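Long-range contacts in CD180 antigen (Mus musculus, PDB 3T6Q), which leads to NF-kappa-B activation in B cells and may cooperate with MD-1 and TLR4 in the innate immune response to bacterial lipopolysaccharide: residues A[232-237]-A[262-267]; A[281-286]-A[298-303]; A[303-308]-A[326-331]; A[317-322]-A[344-349]; A[376-381]-A[400-405]. All coordinates share one frame; numbering follows the deposited sequence.

Interaction 1: residues A[232-237]-A[262-267]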
# COMPACT_ATOMS: atom_id res chain seq x y z
N LEU A 232 0.51 11.33 22.73
CA LEU A 232 -0.87 10.92 22.50
C LEU A 232 -1.72 12.03 21.90
O LEU A 232 -2.93 12.07 22.10
CB LEU A 232 -1.52 10.43 23.80
CG LEU A 232 -0.87 9.18 24.43
CD1 LEU A 232 -1.52 8.94 25.79
CD2 LEU A 232 -1.06 7.95 23.58
N GLY A 233 -1.09 12.91 21.14
CA GLY A 233 -1.82 14.00 20.48
C GLY A 233 -2.70 13.44 19.37
O GLY A 233 -2.50 12.30 18.87
N THR A 234 -3.65 14.25 18.94
CA THR A 234 -4.40 13.91 17.74
C THR A 234 -4.23 15.05 16.74
O THR A 234 -3.39 15.92 16.97
CB THR A 234 -5.87 13.58 18.04
OG1 THR A 234 -6.48 13.16 16.80
CG2 THR A 234 -6.64 14.80 18.62
N PHE A 235 -5.00 15.06 15.66
CA PHE A 235 -4.75 16.00 14.54
C PHE A 235 -6.07 16.63 14.09
O PHE A 235 -7.15 16.13 14.46
CB PHE A 235 -4.10 15.24 13.35
CG PHE A 235 -2.84 14.51 13.75
CD1 PHE A 235 -1.67 15.23 14.04
CD2 PHE A 235 -2.86 13.11 13.90
CE1 PHE A 235 -0.53 14.54 14.47
CE2 PHE A 235 -1.72 12.42 14.34
CZ PHE A 235 -0.56 13.14 14.61
N GLU A 236 -5.98 17.66 13.25
CA GLU A 236 -7.15 18.42 12.82
C GLU A 236 -8.05 17.57 11.96
O GLU A 236 -9.27 17.75 11.93
CB GLU A 236 -6.70 19.71 12.07
CG GLU A 236 -6.22 20.72 13.09
CD GLU A 236 -5.88 22.08 12.48
OE1 GLU A 236 -6.18 22.34 11.27
OE2 GLU A 236 -5.32 22.89 13.25
N ASP A 237 -7.46 16.59 11.30
CA ASP A 237 -8.24 15.73 10.40
C ASP A 237 -8.75 14.43 11.05
O ASP A 237 -9.23 13.54 10.33
CB ASP A 237 -7.46 15.44 9.12
CG ASP A 237 -6.07 14.79 9.39
OD1 ASP A 237 -5.29 15.28 10.23
OD2 ASP A 237 -5.74 13.83 8.69
N GLN A 262 -2.03 16.99 22.60
CA GLN A 262 -2.50 18.09 21.75
C GLN A 262 -3.78 17.77 20.95
O GLN A 262 -3.99 16.61 20.53
CB GLN A 262 -1.36 18.53 20.81
CG GLN A 262 -1.02 17.49 19.71
CD GLN A 262 -0.46 18.17 18.45
OE1 GLN A 262 0.40 19.01 18.52
NE2 GLN A 262 -0.97 17.78 17.29
N LYS A 263 -4.61 18.80 20.75
CA LYS A 263 -5.75 18.79 19.81
C LYS A 263 -6.90 17.92 20.24
O LYS A 263 -7.89 17.85 19.54
CB LYS A 263 -5.32 18.48 18.38
CG LYS A 263 -4.39 19.56 17.80
CD LYS A 263 -4.51 19.66 16.29
CE LYS A 263 -3.81 20.93 15.80
NZ LYS A 263 -4.68 22.13 15.89
N HIS A 264 -6.79 17.25 21.40
CA HIS A 264 -8.00 16.65 21.98
C HIS A 264 -8.91 17.71 22.50
O HIS A 264 -8.47 18.84 22.83
CB HIS A 264 -7.66 15.64 23.09
CG HIS A 264 -7.01 14.39 22.56
ND1 HIS A 264 -7.72 13.42 21.93
CD2 HIS A 264 -5.67 14.01 22.52
CE1 HIS A 264 -6.89 12.44 21.53
NE2 HIS A 264 -5.62 12.81 21.87
N TYR A 265 -10.19 17.37 22.60
CA TYR A 265 -11.18 18.37 22.98
C TYR A 265 -11.38 18.41 24.50
O TYR A 265 -12.21 17.68 25.03
CB TYR A 265 -12.49 18.11 22.25
CG TYR A 265 -13.52 19.22 22.34
CD1 TYR A 265 -14.78 18.99 22.92
CD2 TYR A 265 -13.25 20.51 21.85
CE1 TYR A 265 -15.73 19.99 23.00
CE2 TYR A 265 -14.20 21.52 21.92
CZ TYR A 265 -15.43 21.25 22.50
OH TYR A 265 -16.38 22.23 22.58
N PHE A 266 -10.61 19.28 25.18
CA PHE A 266 -10.72 19.44 26.62
C PHE A 266 -11.77 20.47 27.09
O PHE A 266 -12.40 20.24 28.10
CB PHE A 266 -9.36 19.78 27.27
CG PHE A 266 -8.42 18.59 27.44
CD1 PHE A 266 -8.18 18.05 28.73
CD2 PHE A 266 -7.71 18.06 26.36
CE1 PHE A 266 -7.26 16.98 28.88
CE2 PHE A 266 -6.79 17.00 26.51
CZ PHE A 266 -6.58 16.45 27.77
N PHE A 267 -11.97 21.57 26.36
CA PHE A 267 -12.99 22.61 26.73
C PHE A 267 -13.98 22.21 27.86
O PHE A 267 -14.61 21.14 27.79
CB PHE A 267 -13.78 23.06 25.48
CG PHE A 267 -14.84 24.10 25.76
CD1 PHE A 267 -16.20 23.74 25.79
CD2 PHE A 267 -14.49 25.43 26.01
CE1 PHE A 267 -17.19 24.70 26.06
CE2 PHE A 267 -15.47 26.39 26.29
CZ PHE A 267 -16.82 26.02 26.32
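The imidazole of His264 reaches across to the backbone of the neighbouring loop, and its NE2 donates to Leu232 O over 2.8 Å. The carbonyl oxygen lies in the plane of the ring, although the N-H is aimed somewhat off the acceptor (145°). One face of the same ring carries Thr234: its CG2 sits 3.7 Å from the centroid of the His264 ring, almost on the normal, a CH-pi contact. The methyl is put there by a Thr234 first torsion that leaves OG1 opposite the backbone N (chi1 -176°) and tucks CG2 between N and the carbonyl carbon.

Thr234 is held at both ends of its backbone. Its N gives a nearly straight bond of 2.9 Å to Gln262 O. On its other side, Thr234 O receives Gln262 NE2 at 3.1 Å, head-on and within the amide plane, while that NE2 also bonds to the backbone of another protein chain. Farther along, the long side chain of Lys263 passes its CB at 3.5 Å from Thr234 O and ends in a salt bridge, with NZ 2.8 Å from Glu236 OE2 on the anti lone pair of the carboxylate.

These are loops that follow consecutive parallel strands, 226-231 and 255-260, of the leucine-rich-repeat solenoid. The other protein also hydrogen-bonds to the backbone of Glu236 and the carboxylate of Asp237. The imidazole, the amide and the ammonium group each fix a successive part of 232-237, which probably keeps this interface loop in a defined shape for the partner protein.

Interaction 2: residues A[281-286]-A[298-303]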
# COMPACT_ATOMS: atom_id res chain seq x y z
N GLN A 281 6.19 14.99 34.87
CA GLN A 281 7.03 16.16 34.92
C GLN A 281 6.63 17.21 33.89
O GLN A 281 6.82 18.41 34.12
CB GLN A 281 8.50 15.76 34.74
CG GLN A 281 9.00 14.76 35.82
CD GLN A 281 8.85 15.27 37.24
OE1 GLN A 281 9.45 16.27 37.63
NE2 GLN A 281 8.05 14.56 38.03
N GLU A 282 6.12 16.76 32.73
CA GLU A 282 5.82 17.69 31.64
C GLU A 282 4.48 17.31 31.05
O GLU A 282 4.21 16.10 30.83
CB GLU A 282 6.83 17.58 30.51
CG GLU A 282 8.27 17.67 30.95
CD GLU A 282 9.20 17.92 29.76
OE1 GLU A 282 8.70 18.19 28.60
OE2 GLU A 282 10.43 17.84 30.01
N LEU A 283 3.65 18.32 30.82
CA LEU A 283 2.31 18.08 30.25
C LEU A 283 2.08 19.09 29.11
O LEU A 283 2.26 20.32 29.28
CB LEU A 283 1.21 18.21 31.33
CG LEU A 283 -0.25 18.35 30.87
CD1 LEU A 283 -0.66 17.03 30.20
CD2 LEU A 283 -1.06 18.62 32.12
N ASP A 284 1.69 18.56 27.97
CA ASP A 284 1.47 19.43 26.78
C ASP A 284 0.00 19.39 26.36
O ASP A 284 -0.49 18.36 25.88
CB ASP A 284 2.36 18.97 25.61
CG ASP A 284 2.42 20.01 24.48
OD1 ASP A 284 1.34 20.58 24.12
OD2 ASP A 284 3.55 20.29 24.01
N LEU A 285 -0.67 20.53 26.49
CA LEU A 285 -2.11 20.64 26.12
C LEU A 285 -2.32 21.63 24.96
O LEU A 285 -3.31 22.38 24.95
CB LEU A 285 -2.91 21.03 27.35
CG LEU A 285 -2.89 19.99 28.50
CD1 LEU A 285 -3.49 20.60 29.77
CD2 LEU A 285 -3.67 18.73 28.12
N THR A 286 -1.38 21.64 24.02
CA THR A 286 -1.42 22.52 22.85
C THR A 286 -2.73 22.36 22.08
O THR A 286 -3.15 21.23 21.75
CB THR A 286 -0.25 22.22 21.90
OG1 THR A 286 0.98 22.56 22.54
CG2 THR A 286 -0.39 23.11 20.59
N VAL A 298 -6.63 19.13 40.64
CA VAL A 298 -5.73 18.22 41.39
C VAL A 298 -4.80 17.39 40.47
O VAL A 298 -5.17 17.09 39.31
CB VAL A 298 -6.54 17.25 42.31
CG1 VAL A 298 -7.19 18.02 43.46
CG2 VAL A 298 -7.61 16.56 41.48
N GLY A 299 -3.62 17.03 41.00
CA GLY A 299 -2.75 16.02 40.37
C GLY A 299 -1.57 16.59 39.59
O GLY A 299 -0.82 15.86 38.94
N LEU A 300 -1.38 17.91 39.67
CA LEU A 300 -0.31 18.56 38.92
C LEU A 300 0.51 19.42 39.85
O LEU A 300 1.23 20.30 39.42
CB LEU A 300 -0.93 19.43 37.78
CG LEU A 300 -1.77 18.65 36.76
CD1 LEU A 300 -2.38 19.65 35.78
CD2 LEU A 300 -0.96 17.61 35.96
N SER A 301 0.40 19.20 41.17
CA SER A 301 1.10 20.08 42.10
C SER A 301 2.66 19.96 42.02
O SER A 301 3.38 20.87 42.49
CB SER A 301 0.59 19.79 43.53
OG SER A 301 1.24 18.62 43.99
N THR A 302 3.18 18.86 41.48
CA THR A 302 4.64 18.68 41.25
C THR A 302 5.07 18.67 39.77
O THR A 302 6.24 18.42 39.46
CB THR A 302 5.24 17.46 42.01
OG1 THR A 302 4.81 16.24 41.40
CG2 THR A 302 4.81 17.44 43.52
N LEU A 303 4.15 19.03 38.86
CA LEU A 303 4.48 19.21 37.45
C LEU A 303 5.55 20.31 37.30
O LEU A 303 5.45 21.34 37.96
CB LEU A 303 3.21 19.65 36.67
CG LEU A 303 3.33 19.66 35.15
CD1 LEU A 303 3.35 18.24 34.62
CD2 LEU A 303 2.16 20.50 34.60
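Gln281 meets the other segment with its backbone, its carbonyl O lying 3.5 Å from Leu303 CD1. The amide end of its side chain goes to Lys304, whose NZ bonds to Gln281 OE1, and to Gly279. Next, Glu282 contributes its N, which the same Leu303 methyl approaches at 3.7 Å. Leu283 carries the apolar contact. Its CB lies 3.9 Å from Leu303 CD1, and its CD2 pushes farther in, to 4.0 Å from Leu300 CD2, with Leu300 CD1 equally near, so that CD2 butts against the forked end of Leu300, which runs crosswise to it. CG of Leu283 stands anti to the backbone N (chi1 164°), which sends the isobutyl group inward. These are the stacked inward leucines of the leucine-rich-repeat core: Leu283 is one of them on strand 282-284, and Leu303, the last residue of a type I turn from Leu300, opens the same pattern in the next coil. Leu303 N closes that turn on Leu300 O at 3.2 Å. Beyond Leu283 the chain leaves this contact. Asp284 OD1 takes both Thr286 N (2.9 Å) and Thr286 OG1 (2.6 Å), an Asx turn just where strand 282-284 gives way to loop, and Leu285, inside that turn, packs on Phe266 and Phe274.

Interaction 3: residues A[303-308]-A[326-331]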
# COMPACT_ATOMS: atom_id res chain seq x y z
N LEU A 303 4.15 19.03 38.86
CA LEU A 303 4.48 19.21 37.45
C LEU A 303 5.55 20.31 37.30
O LEU A 303 5.45 21.34 37.96
CB LEU A 303 3.21 19.65 36.67
CG LEU A 303 3.33 19.66 35.15
CD1 LEU A 303 3.35 18.24 34.62
CD2 LEU A 303 2.16 20.50 34.60
N LYS A 304 6.54 20.08 36.43
CA LYS A 304 7.60 21.07 36.19
C LYS A 304 7.37 21.92 34.91
O LYS A 304 7.71 23.12 34.88
CB LYS A 304 8.96 20.37 36.12
CG LYS A 304 9.24 19.46 37.34
CD LYS A 304 9.17 20.20 38.68
CE LYS A 304 9.80 19.33 39.80
NZ LYS A 304 9.02 18.06 39.87
N LYS A 305 6.83 21.31 33.87
CA LYS A 305 6.69 22.02 32.57
C LYS A 305 5.27 21.87 32.07
O LYS A 305 4.74 20.75 32.07
CB LYS A 305 7.68 21.49 31.51
CG LYS A 305 9.13 21.50 32.01
CD LYS A 305 10.15 21.22 30.89
CE LYS A 305 11.56 21.04 31.43
NZ LYS A 305 12.54 21.24 30.32
N LEU A 306 4.68 22.98 31.63
CA LEU A 306 3.32 22.98 31.16
C LEU A 306 3.22 23.79 29.85
O LEU A 306 3.73 24.91 29.75
CB LEU A 306 2.37 23.59 32.22
CG LEU A 306 0.87 23.69 31.90
CD1 LEU A 306 0.23 22.31 31.65
CD2 LEU A 306 0.12 24.46 33.00
N VAL A 307 2.55 23.21 28.85
CA VAL A 307 2.37 23.91 27.61
C VAL A 307 0.87 24.12 27.41
O VAL A 307 0.11 23.14 27.33
CB VAL A 307 2.93 23.12 26.42
CG1 VAL A 307 2.67 23.90 25.10
CG2 VAL A 307 4.44 22.86 26.59
N LEU A 308 0.44 25.38 27.34
CA LEU A 308 -1.01 25.71 27.13
C LEU A 308 -1.18 26.57 25.87
O LEU A 308 -2.12 27.35 25.73
CB LEU A 308 -1.53 26.51 28.32
CG LEU A 308 -1.50 25.79 29.70
CD1 LEU A 308 -1.93 26.72 30.83
CD2 LEU A 308 -2.34 24.55 29.67
N SER A 326 4.86 23.92 41.48
CA SER A 326 6.24 23.48 41.18
C SER A 326 6.76 23.93 39.80
O SER A 326 7.93 23.68 39.47
CB SER A 326 6.39 21.94 41.30
OG SER A 326 5.98 21.55 42.59
N LEU A 327 5.92 24.57 38.98
CA LEU A 327 6.34 24.85 37.59
C LEU A 327 7.66 25.60 37.44
O LEU A 327 7.88 26.62 38.11
CB LEU A 327 5.32 25.69 36.83
CG LEU A 327 4.17 25.08 36.06
CD1 LEU A 327 3.66 26.12 35.04
CD2 LEU A 327 4.45 23.72 35.44
N THR A 328 8.53 25.09 36.57
CA THR A 328 9.74 25.82 36.24
C THR A 328 9.64 26.41 34.81
O THR A 328 10.33 27.37 34.49
CB THR A 328 11.01 24.90 36.31
OG1 THR A 328 10.81 23.76 35.47
CG2 THR A 328 11.21 24.43 37.76
N HIS A 329 8.82 25.77 33.96
CA HIS A 329 8.64 26.20 32.56
C HIS A 329 7.16 26.29 32.22
O HIS A 329 6.40 25.34 32.44
CB HIS A 329 9.28 25.18 31.58
CG HIS A 329 10.77 24.94 31.83
ND1 HIS A 329 11.70 25.12 30.87
CD2 HIS A 329 11.47 24.54 32.98
CE1 HIS A 329 12.93 24.85 31.37
NE2 HIS A 329 12.78 24.51 32.67
N LEU A 330 6.77 27.41 31.63
CA LEU A 330 5.37 27.65 31.23
C LEU A 330 5.36 28.30 29.84
O LEU A 330 5.96 29.35 29.66
CB LEU A 330 4.68 28.61 32.23
CG LEU A 330 3.23 29.02 31.83
CD1 LEU A 330 2.29 27.80 31.78
CD2 LEU A 330 2.70 30.03 32.84
N SER A 331 4.68 27.65 28.88
CA SER A 331 4.52 28.16 27.53
C SER A 331 3.08 28.37 27.22
O SER A 331 2.27 27.45 27.38
CB SER A 331 5.04 27.13 26.52
OG SER A 331 6.42 27.00 26.74
O HOH W 1 3.38 22.29 39.62
O HOH W 2 8.18 19.63 42.79
O HOH W 3 6.73 24.91 29.10
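Strands 305-307 and 329-331 run parallel, their axes 4.9 Å apart and only 2° off, with Lys305 paired to His329, Leu306 to Leu330 and Val307 to Ser331. The ladder starts with Lys304 O, which takes two backbone donors, Thr328 N at 2.7 Å and His329 N at 3.0 Å. It then alternates through Leu306 N to His329 O and Ser331 N to Leu306 O, ending at Leu308 N to Ser331 O.

On one face of the strands the extended chain of Lys305 lies alongside His329. Lys305 CE stands 3.8 Å from the centroid of the His329 ring, over its face, a CH-pi contact that leaves the ammonium close above the ring as well. Farther along this face, a water joins Ser331 OG to Leu306 O.

The opposite face is apolar. Leu327 CD2 sits 3.8 Å from Leu306 CB and 4.0 Å from Leu303 CD2, filling the corner between those two leucines. CD2 of Leu306 is 4.2 Å from CD1 of Leu330; matching first torsions (180° and 175°), with CG swung away from N, keep these two inward side chains in step.

Within the solenoid, strand 282-284 lies on one side of the pair, hydrogen-bonded to Lys305 and Val307 through Leu283, and strand 354-356 lies on the other, its Glu354, Leu355 and Asp356 touching His329, Leu330 and Ser331.

Interaction 4: residues A[317-322]-A[344-349]. With NAG (2-acetamido-2-deoxy-beta-D-glucopyranose), chain T.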
# COMPACT_ATOMS: atom_id res chain seq x y z
N CYS A 317 -5.07 35.08 34.29
CA CYS A 317 -5.63 34.57 35.55
C CYS A 317 -6.55 33.31 35.37
O CYS A 317 -6.69 32.54 36.29
CB CYS A 317 -6.33 35.68 36.34
SG CYS A 317 -5.21 36.66 37.40
N GLN A 318 -7.03 33.06 34.17
CA GLN A 318 -7.87 31.90 33.87
C GLN A 318 -7.11 30.56 33.77
O GLN A 318 -7.75 29.51 33.64
CB GLN A 318 -8.67 32.13 32.58
CG GLN A 318 -9.79 33.18 32.66
CD GLN A 318 -10.43 33.46 31.31
OE1 GLN A 318 -9.74 33.67 30.32
NE2 GLN A 318 -11.76 33.47 31.27
N ILE A 319 -5.77 30.59 33.81
CA ILE A 319 -5.02 29.34 33.87
C ILE A 319 -5.00 28.80 35.31
O ILE A 319 -4.64 27.64 35.52
CB ILE A 319 -3.60 29.39 33.23
CG1 ILE A 319 -2.58 30.13 34.14
CG2 ILE A 319 -3.68 30.02 31.84
CD1 ILE A 319 -1.11 29.78 33.87
N SER A 320 -5.38 29.65 36.28
CA SER A 320 -5.38 29.28 37.71
C SER A 320 -4.04 28.71 38.16
O SER A 320 -3.94 27.52 38.49
CB SER A 320 -6.51 28.26 38.00
OG SER A 320 -7.78 28.86 37.76
N ALA A 321 -3.01 29.56 38.17
CA ALA A 321 -1.65 29.14 38.39
C ALA A 321 -1.42 28.55 39.79
O ALA A 321 -0.36 27.93 40.03
CB ALA A 321 -0.71 30.35 38.18
N SER A 322 -2.36 28.78 40.71
CA SER A 322 -2.37 28.12 42.03
C SER A 322 -2.36 26.58 41.87
O SER A 322 -1.92 25.89 42.75
CB SER A 322 -3.60 28.56 42.86
OG SER A 322 -4.80 28.20 42.14
N GLY A 344 -0.40 40.13 38.68
CA GLY A 344 -0.10 39.08 39.64
C GLY A 344 -0.70 37.71 39.37
O GLY A 344 -0.83 36.92 40.29
N CYS A 345 -1.06 37.42 38.11
CA CYS A 345 -1.74 36.16 37.75
C CYS A 345 -0.82 34.97 37.84
O CYS A 345 -1.29 33.84 37.89
CB CYS A 345 -2.31 36.23 36.34
SG CYS A 345 -3.64 37.43 36.23
N LEU A 346 0.50 35.22 37.87
CA LEU A 346 1.47 34.13 37.97
C LEU A 346 2.25 34.21 39.30
O LEU A 346 3.24 33.52 39.50
CB LEU A 346 2.43 34.11 36.77
CG LEU A 346 1.87 33.98 35.36
CD1 LEU A 346 2.97 33.91 34.31
CD2 LEU A 346 0.99 32.74 35.22
N GLU A 347 1.77 35.02 40.23
CA GLU A 347 2.60 35.32 41.40
C GLU A 347 2.95 34.08 42.30
O GLU A 347 3.92 34.14 43.07
CB GLU A 347 1.96 36.44 42.22
CG GLU A 347 0.64 36.02 42.86
CD GLU A 347 -0.03 37.16 43.64
OE1 GLU A 347 -1.14 36.91 44.15
OE2 GLU A 347 0.53 38.28 43.71
N ASN A 348 2.19 33.00 42.25
CA ASN A 348 2.57 31.83 43.08
C ASN A 348 3.57 30.89 42.41
O ASN A 348 4.01 29.92 43.02
CB ASN A 348 1.36 31.06 43.62
CG ASN A 348 0.19 31.12 42.68
OD1 ASN A 348 -0.96 31.36 43.10
ND2 ASN A 348 0.48 30.94 41.39
N LEU A 349 3.95 31.20 41.17
CA LEU A 349 4.96 30.38 40.51
C LEU A 349 6.36 30.81 40.88
O LEU A 349 7.15 31.29 40.05
CB LEU A 349 4.75 30.39 39.00
CG LEU A 349 3.34 29.99 38.58
CD1 LEU A 349 3.23 30.03 37.06
CD2 LEU A 349 2.99 28.60 39.08
C1 NAG T . 6.00 35.04 46.15
C2 NAG T . 4.85 34.27 46.79
C3 NAG T . 5.22 33.75 48.19
C4 NAG T . 6.58 33.04 48.17
C5 NAG T . 7.67 33.89 47.50
C6 NAG T . 8.94 33.06 47.28
C7 NAG T . 2.44 34.74 46.59
C8 NAG T . 1.36 35.75 46.81
N2 NAG T . 3.68 35.14 46.93
O3 NAG T . 4.20 32.84 48.56
O4 NAG T . 6.98 32.62 49.48
O5 NAG T . 7.24 34.34 46.20
O6 NAG T . 9.86 33.90 46.60
O7 NAG T . 2.17 33.63 46.14
O HOH W 4 -3.48 32.34 37.11
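Cys345 leads from its loop straight into Cys317. Its CB lies 3.6 Å from Cys317 N, and its SG, turned opposite the carbonyl carbon (chi1 -66°), ends in the covalent bond, 2.1 Å from Cys317 SG. The C-S-S-C torsion of -93° is left-handed and close to the 90° preferred by disulfides.

Behind the bridge, the carbonyl of Cys345 faces the methyl of Ala321, with Cys345 O 3.5 Å from Ala321 CB. That methyl also packs on Leu349, its CB 4.1 Å from Leu349 CG. Deeper down, Leu346 CD2 meets Ile319 CD1 at 3.9 Å, one side chain laid crosswise over the other. A water bridges the two backbones, accepting from Ala321 N at 3.0 Å and lying 2.8 Å from Cys345 O, though it has more acceptors nearby than protons to offer. The second segment is built from two overlapping type I turns, Gly344 to Glu347 and Leu346 to Leu349. On its outer side the Glu347 carboxylate carbon CD lies 3.7 Å from C8 of the N-acetylglucosamine carried by Asn374.

The disulfide thus staples two adjacent coils of the leucine-rich-repeat solenoid in the loops between strands. Segment 317-322 lies in the loop from strand 305-307 to strand 329-331, and segment 344-349 in the loop from strand 329-331 to strand 354-356; beneath them, Ile319 and Leu346 both rest on Leu330 of strand 329-331.

Interaction 5: residues A[376-381]-A[400-405]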
# COMPACT_ATOMS: atom_id res chain seq x y z
N SER A 376 10.51 36.00 40.79
CA SER A 376 11.85 36.48 41.13
C SER A 376 12.96 35.55 40.62
O SER A 376 14.13 35.94 40.55
CB SER A 376 11.91 36.66 42.68
OG SER A 376 11.96 35.38 43.27
N HIS A 377 12.62 34.31 40.24
CA HIS A 377 13.59 33.36 39.70
C HIS A 377 13.59 33.22 38.18
O HIS A 377 14.32 32.39 37.63
CB HIS A 377 13.40 32.00 40.37
CG HIS A 377 13.89 31.97 41.80
ND1 HIS A 377 13.16 31.45 42.81
CD2 HIS A 377 15.07 32.45 42.37
CE1 HIS A 377 13.84 31.57 43.97
NE2 HIS A 377 15.01 32.19 43.70
N LEU A 378 12.75 34.02 37.50
CA LEU A 378 12.64 33.93 36.03
C LEU A 378 13.99 34.18 35.36
O LEU A 378 14.71 35.08 35.75
CB LEU A 378 11.62 34.98 35.50
CG LEU A 378 11.08 34.61 34.13
CD1 LEU A 378 10.37 33.25 34.16
CD2 LEU A 378 10.13 35.70 33.64
N GLN A 379 14.34 33.35 34.37
CA GLN A 379 15.60 33.53 33.69
C GLN A 379 15.44 33.73 32.24
O GLN A 379 16.35 34.24 31.60
CB GLN A 379 16.51 32.33 33.90
CG GLN A 379 16.95 32.23 35.35
CD GLN A 379 17.76 30.98 35.64
OE1 GLN A 379 17.25 29.89 35.59
NE2 GLN A 379 19.02 31.16 35.98
N SER A 380 14.32 33.25 31.68
CA SER A 380 14.14 33.43 30.24
C SER A 380 12.69 33.89 29.99
O SER A 380 11.74 33.29 30.53
CB SER A 380 14.42 32.11 29.52
OG SER A 380 14.32 32.28 28.13
N LEU A 381 12.53 34.97 29.24
CA LEU A 381 11.20 35.51 29.02
C LEU A 381 11.00 35.85 27.57
O LEU A 381 11.79 36.60 26.98
CB LEU A 381 10.99 36.76 29.88
CG LEU A 381 9.73 37.60 29.56
CD1 LEU A 381 8.48 36.78 29.91
CD2 LEU A 381 9.83 38.89 30.38
N PRO A 400 14.74 40.21 38.35
CA PRO A 400 16.13 40.68 38.29
C PRO A 400 17.14 39.67 37.77
O PRO A 400 18.23 40.07 37.37
CB PRO A 400 16.45 41.06 39.75
CG PRO A 400 15.50 40.28 40.58
CD PRO A 400 14.27 40.02 39.75
N GLN A 401 16.80 38.37 37.75
CA GLN A 401 17.74 37.31 37.34
C GLN A 401 17.65 36.97 35.87
O GLN A 401 18.22 35.97 35.47
CB GLN A 401 17.50 36.00 38.12
CG GLN A 401 17.27 36.16 39.60
CD GLN A 401 18.55 36.30 40.36
OE1 GLN A 401 18.83 35.51 41.27
NE2 GLN A 401 19.35 37.29 39.99
N LEU A 402 16.95 37.77 35.07
CA LEU A 402 16.70 37.36 33.66
C LEU A 402 18.03 37.22 32.95
O LEU A 402 18.89 38.09 33.11
CB LEU A 402 15.87 38.46 32.96
CG LEU A 402 14.58 38.15 32.19
CD1 LEU A 402 13.77 36.96 32.69
CD2 LEU A 402 13.74 39.42 32.07
N GLU A 403 18.19 36.16 32.13
CA GLU A 403 19.40 36.02 31.30
C GLU A 403 19.10 36.16 29.81
O GLU A 403 20.00 36.48 29.03
CB GLU A 403 20.06 34.64 31.50
CG GLU A 403 20.42 34.44 32.97
CD GLU A 403 21.34 33.27 33.21
OE1 GLU A 403 21.29 32.27 32.44
OE2 GLU A 403 22.09 33.35 34.20
N LEU A 404 17.86 35.89 29.43
CA LEU A 404 17.47 36.07 28.04
C LEU A 404 16.11 36.78 28.02
O LEU A 404 15.24 36.41 28.79
CB LEU A 404 17.36 34.71 27.32
CG LEU A 404 16.99 34.84 25.81
CD1 LEU A 404 17.65 33.75 25.01
CD2 LEU A 404 15.46 34.81 25.59
N LEU A 405 15.98 37.79 27.16
CA LEU A 405 14.71 38.53 27.00
C LEU A 405 14.44 38.70 25.48
O LEU A 405 15.28 39.28 24.79
CB LEU A 405 14.88 39.90 27.66
CG LEU A 405 13.67 40.68 28.20
CD1 LEU A 405 13.84 42.21 28.30
CD2 LEU A 405 12.26 40.23 27.76
O HOH W 5 14.34 36.89 37.85
O HOH W 6 20.04 34.24 36.26
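Gln379 O accepts two backbone hydrogen bonds, from Glu403 N at 2.7 Å and from Leu404 N at 3.1 Å, and Leu381 N then gives to Leu404 O. Ser380 thereby pairs with Leu404, and Leu381 with Leu405, in parallel register.

Water completes the polar links. One molecule accepts from Gln401 N and donates to Leu378 O at 2.8 Å, with a weak bond to Ser376 O. Another sits between two neighbouring side chains, accepting from Gln379 NE2 and donating to Glu403 OE2 at 3.0 Å and to Gln401 O. It spans a gap that the amide and carboxylate do not close directly; the oxygen end of the amide, Gln379 OE1, is bonded to Arg353.

Both segments open coils of the leucine-rich-repeat solenoid, where the paired strands 380-382 and 404-406 turn alternate residues inward, stacking their leucines in the core.

Apolar packing follows that stack. Leu402 CD1 wedges in, 3.9 Å from Leu378 CG and 4.0 Å from Leu381 CB. One step on, Leu381 and Leu405 lie alongside each other, their CD2 methyls 3.8 Å apart.

A separate van der Waals contact lies on the face opposite these leucines, where Leu404 CD2 is 3.8 Å from Ser380 OG; N-acetylglucosamine units of N-linked glycans touch Leu404 as well.

In the fold
From the N terminus, interaction 1 comes first, closing a loop of 24 intervening residues between the loops that follow strands 226-231 and 255-260. Interaction 2 closes a shorter one after it, and the two meet where Lys263 N probably bonds to Thr286 O. Interaction 3 opens as interaction 2 ends, sharing Leu303, and carries the parallel strands one coil onward. Interactions 3 and 4 cross, their segments alternating along the chain; one joins strands while the other joins the loops between strands, and they also touch where Leu308 packs on Ile319. Interaction 5 lies farther on, its centre about 15 Å from that of interaction 3, and repeats the strand-to-strand join.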